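Acetyl-CoA hydrolase/transferase family protein (Porphyromonas gingivalis, PDB 2NVV) probably transfers coenzyme A between acyl-CoA and acetate or hydrolyses acetyl-CoA, as a zinc-binding member of the acetyl-CoA hydrolase/transferase family. Local coordinates at residues A[184-190]-A[340-345]; A[251-257]-A[277-283]; A[168-174]-A[192-198]. All coordinates share one frame; numbering follows the deposited sequence.

Interaction 1 (A[184-190]-A[340-345]); sequences ELPVYTP and EIVRRL
E340 OE2 takes two donors that come from opposite faces of its carboxylate plane. L185 N reaches it on the syn side at 2.9 Å in a nearly straight bond (169°), while R344 NH2, one helical turn further along helix 339-345, closes a salt bridge to E340 OE2 on the anti side at 2.7 Å. The fully extended glutamate chain, CG anti to the backbone N (chi1 -179°), carries the carboxylate from the helix out to L185 N. R344 bends about its CG-CD bond and turns its other terminal nitrogen to the loop backbone. R344 NH1 donates to L185 O at 2.9 Å, with that oxygen in the guanidinium plane, and also to V187 O at 3.1 Å, where the donor stands above the carbonyl plane. Y188 CE1 lies over one face of the R344 guanidinium, the ring and guanidinium planes 26° apart. Beside this polar patch, I341 CD1 packs on L185 CB, and L345 CD2 comes 3.3 Å from Y188 O. R183 of the second subunit makes a cation-pi contact with Y188 of this chain. E340 and R344 also face R344 and E340 of the second subunit in long, weak ion pairs. Three bonds, two from NH1 and one from NH2, limit the rotation of the R344 guanidinium, whose positive charge probably stabilises E340 as the carboxylate.

Interaction 2 (A[251-257]-A[277-283]); sequences DFLPLQS and PAFNMYT
Two strands of different sheets cross at 54° at a single bridge, L255 with M281: strand 255-257 edges the mixed sheet and strand 279-282 edges a three-stranded parallel sheet. Strand 255-257, helix 261-272 and strand 279-282 follow one another as a beta-alpha-beta unit whose two strands belong to different sheets. The glycine-rich turn after S257, G258 to V262, is predicted to bind CoA and resembles a Rossmann-type GxGxxA turn. Both bonds of the bridge involve L255. Its N donates to N280 O at 3.2 Å, and Y282 N returns a bond to L255 O at 2.8 Å, almost straight at 176° and in the carbonyl plane.

Toward the N-terminal ends apolar side chains fill in between the segments. L255 CD1 lies 3.6 Å from F279 CE1, the leucine crossing the phenylalanine at about a right angle. F279 carries its ring between its backbone N and carbonyl carbon (chi1 61°), side by side with F252 and pointing the same way. F252 meets F279 with its edge: F252 CD1 is 3.6 Å from F279 CB, which lies near the F252 ring plane. Further out, F252 CB packs on P277 CG at 3.5 Å. L270 of helix 261-272 touches both L255 and F279, so the helix covers this apolar group.

Toward the C-terminal ends the contact approaches the predicted active site. The Q256 side chain lies about 4 Å from that of E284, the predicted glutamyl-CoA thioester residue, and Q256 OE1 is hydrogen-bonded to N351. Selenomethionine M281, bent about its CB-CG and CG-SE bonds, curls back to the other strand, bringing its SE to 4.0 Å from L255 CB and its CE to 4.2 Å from S257 OG.

Interaction 3 (A[168-174]-A[192-198]); sequences MGMHDLC and DRIGKPY
L173 and K196 form one antiparallel hydrogen-bonded pair, an isolated beta bridge between two irregular loop segments: L173 N donates to K196 O at 2.7 Å, and K196 N donates to L173 O at 2.9 Å. Next to it, D172 turns its carboxylate onto two consecutive backbone amides. I194 N uses the syn lone pair of D172 OD2 at 2.8 Å, and G195 N meets D172 OD1 at 2.7 Å, also on the syn side but 32° out of the carboxylate plane. The group reaches them because CG stands anti to the D172 backbone N (chi1 -166°). R331 makes a further, long and weak ion pair with D172 OD2.

G195 runs close against L173 and C174: its CA makes a CA-H...O contact with L173 O at 3.4 Å and lies 3.7 Å from C174 SG. At the other end R193, stretched from CG to NE, presents the edge of its guanidinium to the loop: R193 NH2 donates to G169 O at 2.8 Å and 165°, with the acceptor near the guanidinium plane.

Together these bonds hold an early and the last part of the excursion between strands 154-160 and 199-200 together. Strand 328-330 flanks residues 168-174, its L330 backbone bonded to M170 and D172, while H171 NE2 reaches T139 O. The contact is remote from the predicted active site and the zinc ions. P197 fills the corner between the loops, its CB against the G169 backbone and its CG 4.0 Å from SE of selenomethionine M168.

From the N terminus, the chain leaves strand 154-160 and enters a long excursion whose residues 168-174 are met again by 192-198, closing the short loop of interaction 3. Within that loop, residues 184-190 stay open until helix 339-345 arrives some 150 residues later, so interactions 1 and 3 cross. In between, interaction 2 opens and closes across helix 261-272, wholly inside the span of interaction 1. P186 packs on I194, linking interactions 1 and 3, while P190 and I341 touch Y282, linking 1 and 2. Interactions 2 and 3 do not touch. Interaction 1 thus joins the excursion after strand 154-160 to helix 339-345, beside the subunit interface.

Interaction 1 (A[184-190]-A[340-345])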
loop_
_atom_site.group_PDB
_atom_site.type_symbol
_atom_site.label_atom_id
_atom_site.label_comp_id
_atom_site.label_asym_id
_atom_site.label_seq_id
_atom_site.Cartn_x
_atom_site.Cartn_y
_atom_site.Cartn_z
ATOM N N GLU A 184 19.392 -6.751 -1.412
ATOM C CA GLU A 184 18.145 -7.280 -1.944
ATOM C C GLU A 184 17.817 -8.621 -1.292
ATOM O O GLU A 184 18.690 -9.276 -0.725
ATOM C CB GLU A 184 18.240 -7.433 -3.471
ATOM C CG GLU A 184 18.927 -8.700 -3.985
ATOM C CD GLU A 184 20.420 -8.753 -3.712
ATOM O OE1 GLU A 184 21.032 -7.692 -3.446
ATOM O OE2 GLU A 184 20.984 -9.868 -3.787
ATOM N N LEU A 185 16.549 -9.010 -1.354
ATOM C CA LEU A 185 16.102 -10.289 -0.808
ATOM C C LEU A 185 16.113 -11.219 -2.025
ATOM O O LEU A 185 15.188 -11.216 -2.821
ATOM C CB LEU A 185 14.689 -10.145 -0.250
ATOM C CG LEU A 185 14.434 -8.887 0.581
ATOM C CD1 LEU A 185 12.983 -8.860 0.977
ATOM C CD2 LEU A 185 15.337 -8.860 1.803
ATOM N N PRO A 186 17.174 -12.025 -2.170
ATOM C CA PRO A 186 17.400 -12.973 -3.265
ATOM C C PRO A 186 16.408 -14.092 -3.602
ATOM O O PRO A 186 16.815 -15.241 -3.791
ATOM C CB PRO A 186 18.799 -13.512 -2.961
ATOM C CG PRO A 186 18.845 -13.499 -1.484
ATOM C CD PRO A 186 18.221 -12.167 -1.140
ATOM N N VAL A 187 15.123 -13.778 -3.695
ATOM C CA VAL A 187 14.166 -14.797 -4.081
ATOM C C VAL A 187 13.577 -14.368 -5.415
ATOM O O VAL A 187 12.911 -13.334 -5.521
ATOM C CB VAL A 187 13.055 -15.017 -3.006
ATOM C CG1 VAL A 187 12.578 -13.704 -2.482
ATOM C CG2 VAL A 187 11.879 -15.783 -3.595
ATOM N N TYR A 188 13.865 -15.161 -6.443
ATOM C CA TYR A 188 13.402 -14.893 -7.798
ATOM C C TYR A 188 12.404 -15.958 -8.259
ATOM O O TYR A 188 11.813 -15.859 -9.335
ATOM C CB TYR A 188 14.613 -14.844 -8.728
ATOM C CG TYR A 188 15.692 -13.922 -8.201
ATOM C CD1 TYR A 188 15.615 -12.545 -8.396
ATOM C CD2 TYR A 188 16.735 -14.417 -7.422
ATOM C CE1 TYR A 188 16.549 -11.678 -7.816
ATOM C CE2 TYR A 188 17.668 -13.564 -6.841
ATOM C CZ TYR A 188 17.565 -12.195 -7.038
ATOM O OH TYR A 188 18.470 -11.347 -6.432
ATOM N N THR A 189 12.222 -16.965 -7.414
ATOM C CA THR A 189 11.310 -18.073 -7.666
ATOM C C THR A 189 10.676 -18.384 -6.316
ATOM O O THR A 189 11.318 -18.233 -5.276
ATOM C CB THR A 189 12.092 -19.306 -8.170
ATOM O OG1 THR A 189 12.535 -19.066 -9.512
ATOM C CG2 THR A 189 11.240 -20.552 -8.121
ATOM N N PRO A 190 9.406 -18.824 -6.306
ATOM C CA PRO A 190 8.812 -19.111 -5.002
ATOM C C PRO A 190 9.497 -20.194 -4.166
ATOM O O PRO A 190 9.249 -20.288 -2.968
ATOM C CB PRO A 190 7.353 -19.437 -5.344
ATOM C CG PRO A 190 7.407 -19.885 -6.751
ATOM C CD PRO A 190 8.413 -18.974 -7.381
ATOM N N GLU A 340 8.577 -6.508 -1.949
ATOM C CA GLU A 340 9.638 -6.700 -2.940
ATOM C C GLU A 340 9.488 -8.044 -3.668
ATOM O O GLU A 340 9.514 -8.102 -4.899
ATOM C CB GLU A 340 11.006 -6.640 -2.249
ATOM C CG GLU A 340 12.209 -6.802 -3.167
ATOM C CD GLU A 340 13.544 -6.751 -2.429
ATOM O OE1 GLU A 340 13.715 -5.894 -1.544
ATOM O OE2 GLU A 340 14.434 -7.563 -2.744
ATOM N N ILE A 341 9.326 -9.119 -2.904
ATOM C CA ILE A 341 9.178 -10.449 -3.487
ATOM C C ILE A 341 7.867 -10.605 -4.249
ATOM O O ILE A 341 7.843 -11.127 -5.367
ATOM C CB ILE A 341 9.208 -11.563 -2.415
ATOM C CG1 ILE A 341 10.346 -11.338 -1.409
ATOM C CG2 ILE A 341 9.367 -12.911 -3.102
ATOM C CD1 ILE A 341 11.636 -10.852 -2.024
ATOM N N VAL A 342 6.781 -10.164 -3.623
ATOM C CA VAL A 342 5.455 -10.248 -4.210
ATOM C C VAL A 342 5.405 -9.590 -5.591
ATOM O O VAL A 342 4.981 -10.205 -6.571
ATOM C CB VAL A 342 4.408 -9.590 -3.278
ATOM C CG1 VAL A 342 3.043 -9.579 -3.924
ATOM C CG2 VAL A 342 4.335 -10.350 -1.967
ATOM N N ARG A 343 5.854 -8.340 -5.662
ATOM C CA ARG A 343 5.854 -7.601 -6.919
ATOM C C ARG A 343 6.841 -8.143 -7.951
ATOM O O ARG A 343 6.545 -8.172 -9.140
ATOM C CB ARG A 343 6.137 -6.123 -6.652
ATOM C CG ARG A 343 6.070 -5.251 -7.894
ATOM C CD ARG A 343 5.720 -3.815 -7.555
ATOM N NE ARG A 343 6.146 -2.916 -8.615
ATOM C CZ ARG A 343 5.890 -1.614 -8.647
ATOM N NH1 ARG A 343 5.187 -1.045 -7.677
ATOM N NH2 ARG A 343 6.380 -0.870 -9.637
ATOM N N ARG A 344 8.018 -8.567 -7.507
ATOM C CA ARG A 344 8.998 -9.121 -8.436
ATOM C C ARG A 344 8.492 -10.412 -9.090
ATOM O O ARG A 344 8.607 -10.559 -10.306
ATOM C CB ARG A 344 10.312 -9.418 -7.726
ATOM C CG ARG A 344 11.361 -10.087 -8.622
ATOM C CD ARG A 344 12.624 -10.400 -7.823
ATOM N NE ARG A 344 13.120 -9.221 -7.113
ATOM C CZ ARG A 344 13.763 -9.261 -5.949
ATOM N NH1 ARG A 344 13.990 -10.421 -5.357
ATOM N NH2 ARG A 344 14.165 -8.136 -5.370
ATOM N N LEU A 345 7.939 -11.330 -8.289
ATOM C CA LEU A 345 7.431 -12.605 -8.798
ATOM C C LEU A 345 6.114 -12.472 -9.533
ATOM O O LEU A 345 5.701 -13.392 -10.232
ATOM C CB LEU A 345 7.229 -13.621 -7.670
ATOM C CG LEU A 345 8.343 -13.961 -6.682
ATOM C CD1 LEU A 345 7.850 -15.081 -5.785
ATOM C CD2 LEU A 345 9.599 -14.385 -7.409
#

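Interaction 2 (A[251-257]-A[277-283])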
loop_
_atom_site.group_PDB
_atom_site.type_symbol
_atom_site.label_atom_id
_atom_site.label_comp_id
_atom_site.label_asym_id
_atom_site.label_seq_id
_atom_site.Cartn_x
_atom_site.Cartn_y
_atom_site.Cartn_z
ATOM N N ASP A 251 2.374 -19.340 -18.841
ATOM C CA ASP A 251 2.767 -20.330 -17.845
ATOM C C ASP A 251 2.216 -19.999 -16.456
ATOM O O ASP A 251 2.580 -20.644 -15.476
ATOM C CB ASP A 251 4.289 -20.427 -17.754
ATOM C CG ASP A 251 4.922 -20.911 -19.036
ATOM O OD1 ASP A 251 4.470 -21.945 -19.567
ATOM O OD2 ASP A 251 5.882 -20.263 -19.502
ATOM N N PHE A 252 1.351 -18.991 -16.380
ATOM C CA PHE A 252 0.742 -18.567 -15.118
ATOM C C PHE A 252 1.762 -17.876 -14.201
ATOM O O PHE A 252 2.905 -17.616 -14.598
ATOM C CB PHE A 252 0.127 -19.770 -14.402
ATOM C CG PHE A 252 -1.091 -19.439 -13.579
ATOM C CD1 PHE A 252 -1.450 -20.230 -12.499
ATOM C CD2 PHE A 252 -1.901 -18.359 -13.904
ATOM C CE1 PHE A 252 -2.590 -19.949 -11.762
ATOM C CE2 PHE A 252 -3.049 -18.076 -13.166
ATOM C CZ PHE A 252 -3.388 -18.871 -12.100
ATOM N N LEU A 253 1.347 -17.598 -12.967
ATOM C CA LEU A 253 2.184 -16.904 -11.983
ATOM C C LEU A 253 1.935 -17.469 -10.583
ATOM O O LEU A 253 1.034 -18.282 -10.394
ATOM C CB LEU A 253 1.843 -15.415 -12.002
ATOM C CG LEU A 253 2.734 -14.395 -12.720
ATOM C CD1 LEU A 253 3.491 -15.028 -13.840
ATOM C CD2 LEU A 253 1.868 -13.262 -13.234
ATOM N N PRO A 254 2.746 -17.062 -9.584
ATOM C CA PRO A 254 2.558 -17.562 -8.218
ATOM C C PRO A 254 1.232 -17.060 -7.685
ATOM O O PRO A 254 0.795 -15.963 -8.055
ATOM C CB PRO A 254 3.730 -16.953 -7.457
ATOM C CG PRO A 254 4.769 -16.795 -8.494
ATOM C CD PRO A 254 3.985 -16.271 -9.673
ATOM N N LEU A 255 0.592 -17.851 -6.824
ATOM C CA LEU A 255 -0.686 -17.445 -6.245
ATOM C C LEU A 255 -0.657 -17.260 -4.742
ATOM O O LEU A 255 0.198 -17.795 -4.051
ATOM C CB LEU A 255 -1.787 -18.453 -6.563
ATOM C CG LEU A 255 -2.243 -18.684 -8.002
ATOM C CD1 LEU A 255 -3.328 -19.738 -7.973
ATOM C CD2 LEU A 255 -2.776 -17.412 -8.631
ATOM N N GLN A 256 -1.609 -16.476 -4.258
ATOM C CA GLN A 256 -1.770 -16.219 -2.842
ATOM C C GLN A 256 -3.263 -16.130 -2.607
ATOM O O GLN A 256 -3.986 -15.466 -3.369
ATOM C CB GLN A 256 -1.085 -14.918 -2.437
ATOM C CG GLN A 256 -1.256 -14.553 -0.969
ATOM C CD GLN A 256 -2.556 -13.830 -0.686
ATOM O OE1 GLN A 256 -2.949 -12.921 -1.420
ATOM N NE2 GLN A 256 -3.226 -14.223 0.386
ATOM N N SER A 257 -3.736 -16.833 -1.581
ATOM C CA SER A 257 -5.153 -16.811 -1.257
ATOM C C SER A 257 -5.282 -16.799 0.252
ATOM O O SER A 257 -4.338 -17.172 0.962
ATOM C CB SER A 257 -5.851 -18.051 -1.813
ATOM O OG SER A 257 -5.638 -19.182 -0.976
ATOM N N PRO A 277 -2.537 -24.073 -15.698
ATOM C CA PRO A 277 -1.343 -24.925 -15.618
ATOM C C PRO A 277 -0.889 -25.203 -14.178
ATOM O O PRO A 277 -1.183 -24.424 -13.270
ATOM C CB PRO A 277 -0.304 -24.135 -16.423
ATOM C CG PRO A 277 -0.705 -22.720 -16.184
ATOM C CD PRO A 277 -2.212 -22.776 -16.322
ATOM N N ALA A 278 -0.191 -26.318 -13.977
ATOM C CA ALA A 278 0.309 -26.680 -12.657
ATOM C C ALA A 278 0.941 -25.408 -12.115
ATOM O O ALA A 278 1.736 -24.762 -12.802
ATOM C CB ALA A 278 1.344 -27.797 -12.758
ATOM N N PHE A 279 0.592 -25.044 -10.886
ATOM C CA PHE A 279 1.090 -23.808 -10.334
ATOM C C PHE A 279 1.735 -23.899 -8.959
ATOM O O PHE A 279 1.647 -24.913 -8.270
ATOM C CB PHE A 279 -0.059 -22.793 -10.315
ATOM C CG PHE A 279 -1.251 -23.217 -9.471
ATOM C CD1 PHE A 279 -1.367 -22.807 -8.137
ATOM C CD2 PHE A 279 -2.253 -24.026 -10.010
ATOM C CE1 PHE A 279 -2.459 -23.194 -7.363
ATOM C CE2 PHE A 279 -3.348 -24.418 -9.241
ATOM C CZ PHE A 279 -3.451 -24.001 -7.917
ATOM N N ASN A 280 2.390 -22.814 -8.573
ATOM C CA ASN A 280 3.052 -22.736 -7.283
ATOM C C ASN A 280 2.333 -21.706 -6.428
ATOM O O ASN A 280 1.664 -20.820 -6.946
ATOM C CB ASN A 280 4.516 -22.309 -7.447
ATOM C CG ASN A 280 5.318 -23.271 -8.311
ATOM O OD1 ASN A 280 5.781 -22.909 -9.396
ATOM N ND2 ASN A 280 5.495 -24.504 -7.831
HETATM N N MSE A 281 2.476 -21.838 -5.118
HETATM C CA MSE A 281 1.864 -20.908 -4.180
HETATM C C MSE A 281 2.958 -20.079 -3.534
HETATM O O MSE A 281 4.064 -20.573 -3.284
HETATM C CB MSE A 281 1.146 -21.649 -3.039
HETATM C CG MSE A 281 0.040 -22.599 -3.453
HETATM SE SE MSE A 281 -1.455 -21.672 -4.184
HETATM C CE MSE A 281 -2.140 -20.822 -2.553
ATOM N N TYR A 282 2.652 -18.815 -3.288
ATOM C CA TYR A 282 3.554 -17.936 -2.572
ATOM C C TYR A 282 2.559 -17.209 -1.678
ATOM O O TYR A 282 2.303 -16.017 -1.844
ATOM C CB TYR A 282 4.277 -16.948 -3.495
ATOM C CG TYR A 282 5.474 -16.329 -2.794
ATOM C CD1 TYR A 282 6.658 -17.047 -2.638
ATOM C CD2 TYR A 282 5.388 -15.075 -2.194
ATOM C CE1 TYR A 282 7.715 -16.541 -1.901
ATOM C CE2 TYR A 282 6.437 -14.564 -1.453
ATOM C CZ TYR A 282 7.600 -15.301 -1.306
ATOM O OH TYR A 282 8.640 -14.801 -0.548
ATOM N N THR A 283 1.959 -17.973 -0.761
ATOM C CA THR A 283 0.945 -17.467 0.175
ATOM C C THR A 283 1.447 -17.178 1.585
ATOM O O THR A 283 2.647 -17.112 1.852
ATOM C CB THR A 283 -0.226 -18.464 0.352
ATOM O OG1 THR A 283 0.287 -19.799 0.373
ATOM C CG2 THR A 283 -1.234 -18.326 -0.734
#

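Interaction 3 (A[168-174]-A[192-198])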
loop_
_atom_site.group_PDB
_atom_site.type_symbol
_atom_site.label_atom_id
_atom_site.label_comp_id
_atom_site.label_asym_id
_atom_site.label_seq_id
_atom_site.Cartn_x
_atom_site.Cartn_y
_atom_site.Cartn_z
HETATM N N MSE A 168 13.481 -30.761 9.474
HETATM C CA MSE A 168 14.664 -29.963 9.178
HETATM C C MSE A 168 14.810 -29.773 7.669
HETATM O O MSE A 168 15.000 -30.742 6.933
HETATM C CB MSE A 168 15.898 -30.682 9.730
HETATM C CG MSE A 168 17.237 -30.069 9.333
HETATM SE SE MSE A 168 17.788 -28.574 10.417
HETATM C CE MSE A 168 18.743 -29.538 11.809
ATOM N N GLY A 169 14.724 -28.528 7.212
ATOM C CA GLY A 169 14.849 -28.264 5.789
ATOM C C GLY A 169 13.603 -27.639 5.194
ATOM O O GLY A 169 13.644 -27.085 4.094
HETATM N N MSE A 170 12.490 -27.725 5.913
HETATM C CA MSE A 170 11.250 -27.155 5.422
HETATM C C MSE A 170 11.093 -25.668 5.730
HETATM O O MSE A 170 10.145 -25.027 5.265
HETATM C CB MSE A 170 10.063 -27.933 5.973
HETATM C CG MSE A 170 9.931 -29.306 5.320
HETATM SE SE MSE A 170 8.294 -30.247 5.686
HETATM C CE MSE A 170 7.188 -28.654 6.213
ATOM N N HIS A 171 12.018 -25.119 6.516
ATOM C CA HIS A 171 11.968 -23.703 6.851
ATOM C C HIS A 171 13.156 -23.016 6.194
ATOM O O HIS A 171 14.178 -23.652 5.903
ATOM C CB HIS A 171 12.053 -23.476 8.368
ATOM C CG HIS A 171 11.240 -24.429 9.185
ATOM N ND1 HIS A 171 11.717 -25.658 9.590
ATOM C CD2 HIS A 171 9.978 -24.337 9.673
ATOM C CE1 HIS A 171 10.787 -26.280 10.291
ATOM N NE2 HIS A 171 9.723 -25.501 10.357
ATOM N N ASP A 172 13.008 -21.720 5.957
ATOM C CA ASP A 172 14.062 -20.895 5.380
ATOM C C ASP A 172 14.030 -19.668 6.286
ATOM O O ASP A 172 13.237 -18.751 6.096
ATOM C CB ASP A 172 13.731 -20.543 3.927
ATOM C CG ASP A 172 14.926 -19.983 3.177
ATOM O OD1 ASP A 172 16.063 -20.322 3.560
ATOM O OD2 ASP A 172 14.736 -19.220 2.206
ATOM N N LEU A 173 14.880 -19.694 7.306
ATOM C CA LEU A 173 14.930 -18.627 8.302
ATOM C C LEU A 173 16.073 -17.643 8.156
ATOM O O LEU A 173 17.207 -18.031 7.899
ATOM C CB LEU A 173 14.991 -19.220 9.719
ATOM C CG LEU A 173 13.882 -20.130 10.272
ATOM C CD1 LEU A 173 12.513 -19.647 9.834
ATOM C CD2 LEU A 173 14.102 -21.530 9.793
ATOM N N CYS A 174 15.756 -16.364 8.331
ATOM C CA CYS A 174 16.750 -15.308 8.267
ATOM C C CYS A 174 16.123 -13.934 8.400
ATOM O O CYS A 174 14.902 -13.788 8.483
ATOM C CB CYS A 174 17.580 -15.385 6.965
ATOM S SG CYS A 174 16.668 -15.309 5.390
ATOM N N ASP A 192 12.947 -20.511 -3.875
ATOM C CA ASP A 192 14.332 -20.151 -3.601
ATOM C C ASP A 192 14.636 -20.036 -2.115
ATOM O O ASP A 192 13.879 -19.420 -1.361
ATOM C CB ASP A 192 14.699 -18.828 -4.288
ATOM C CG ASP A 192 14.823 -18.962 -5.790
ATOM O OD1 ASP A 192 14.778 -20.102 -6.300
ATOM O OD2 ASP A 192 14.975 -17.918 -6.457
ATOM N N ARG A 193 15.751 -20.640 -1.707
ATOM C CA ARG A 193 16.206 -20.593 -0.325
ATOM C C ARG A 193 17.245 -19.477 -0.173
ATOM O O ARG A 193 18.185 -19.369 -0.969
ATOM C CB ARG A 193 16.837 -21.925 0.080
ATOM C CG ARG A 193 15.859 -23.073 0.222
ATOM C CD ARG A 193 16.452 -24.143 1.120
ATOM N NE ARG A 193 15.453 -25.101 1.581
ATOM C CZ ARG A 193 14.847 -25.983 0.787
ATOM N NH1 ARG A 193 15.150 -26.017 -0.506
ATOM N NH2 ARG A 193 13.943 -26.828 1.280
ATOM N N ILE A 194 17.082 -18.646 0.849
ATOM C CA ILE A 194 18.030 -17.573 1.070
ATOM C C ILE A 194 18.542 -17.535 2.506
ATOM O O ILE A 194 19.419 -16.745 2.828
ATOM C CB ILE A 194 17.406 -16.206 0.691
ATOM C CG1 ILE A 194 16.213 -15.887 1.605
ATOM C CG2 ILE A 194 16.950 -16.241 -0.765
ATOM C CD1 ILE A 194 15.528 -14.581 1.269
ATOM N N GLY A 195 18.014 -18.406 3.361
ATOM C CA GLY A 195 18.453 -18.436 4.748
ATOM C C GLY A 195 18.907 -19.803 5.244
ATOM O O GLY A 195 19.504 -20.573 4.495
ATOM N N LYS A 196 18.631 -20.096 6.515
ATOM C CA LYS A 196 18.996 -21.375 7.114
ATOM C C LYS A 196 17.762 -22.150 7.573
ATOM O O LYS A 196 16.688 -21.583 7.764
ATOM C CB LYS A 196 19.956 -21.157 8.294
ATOM C CG LYS A 196 21.311 -20.621 7.873
ATOM C CD LYS A 196 22.251 -20.453 9.041
ATOM C CE LYS A 196 23.567 -19.834 8.576
ATOM N NZ LYS A 196 24.592 -19.791 9.658
ATOM N N PRO A 197 17.901 -23.471 7.736
ATOM C CA PRO A 197 16.784 -24.315 8.172
ATOM C C PRO A 197 16.592 -24.298 9.689
ATOM O O PRO A 197 15.898 -25.149 10.256
ATOM C CB PRO A 197 17.178 -25.692 7.642
ATOM C CG PRO A 197 18.660 -25.687 7.804
ATOM C CD PRO A 197 19.070 -24.290 7.354
ATOM N N TYR A 198 17.197 -23.312 10.338
ATOM C CA TYR A 198 17.103 -23.195 11.783
ATOM C C TYR A 198 17.515 -21.796 12.203
ATOM O O TYR A 198 18.118 -21.059 11.427
ATOM C CB TYR A 198 18.025 -24.226 12.451
ATOM C CG TYR A 198 19.490 -23.980 12.181
ATOM C CD1 TYR A 198 20.182 -22.981 12.856
ATOM C CD2 TYR A 198 20.170 -24.706 11.218
ATOM C CE1 TYR A 198 21.508 -22.703 12.579
ATOM C CE2 TYR A 198 21.508 -24.436 10.928
ATOM C CZ TYR A 198 22.171 -23.429 11.614
ATOM O OH TYR A 198 23.489 -23.134 11.327
#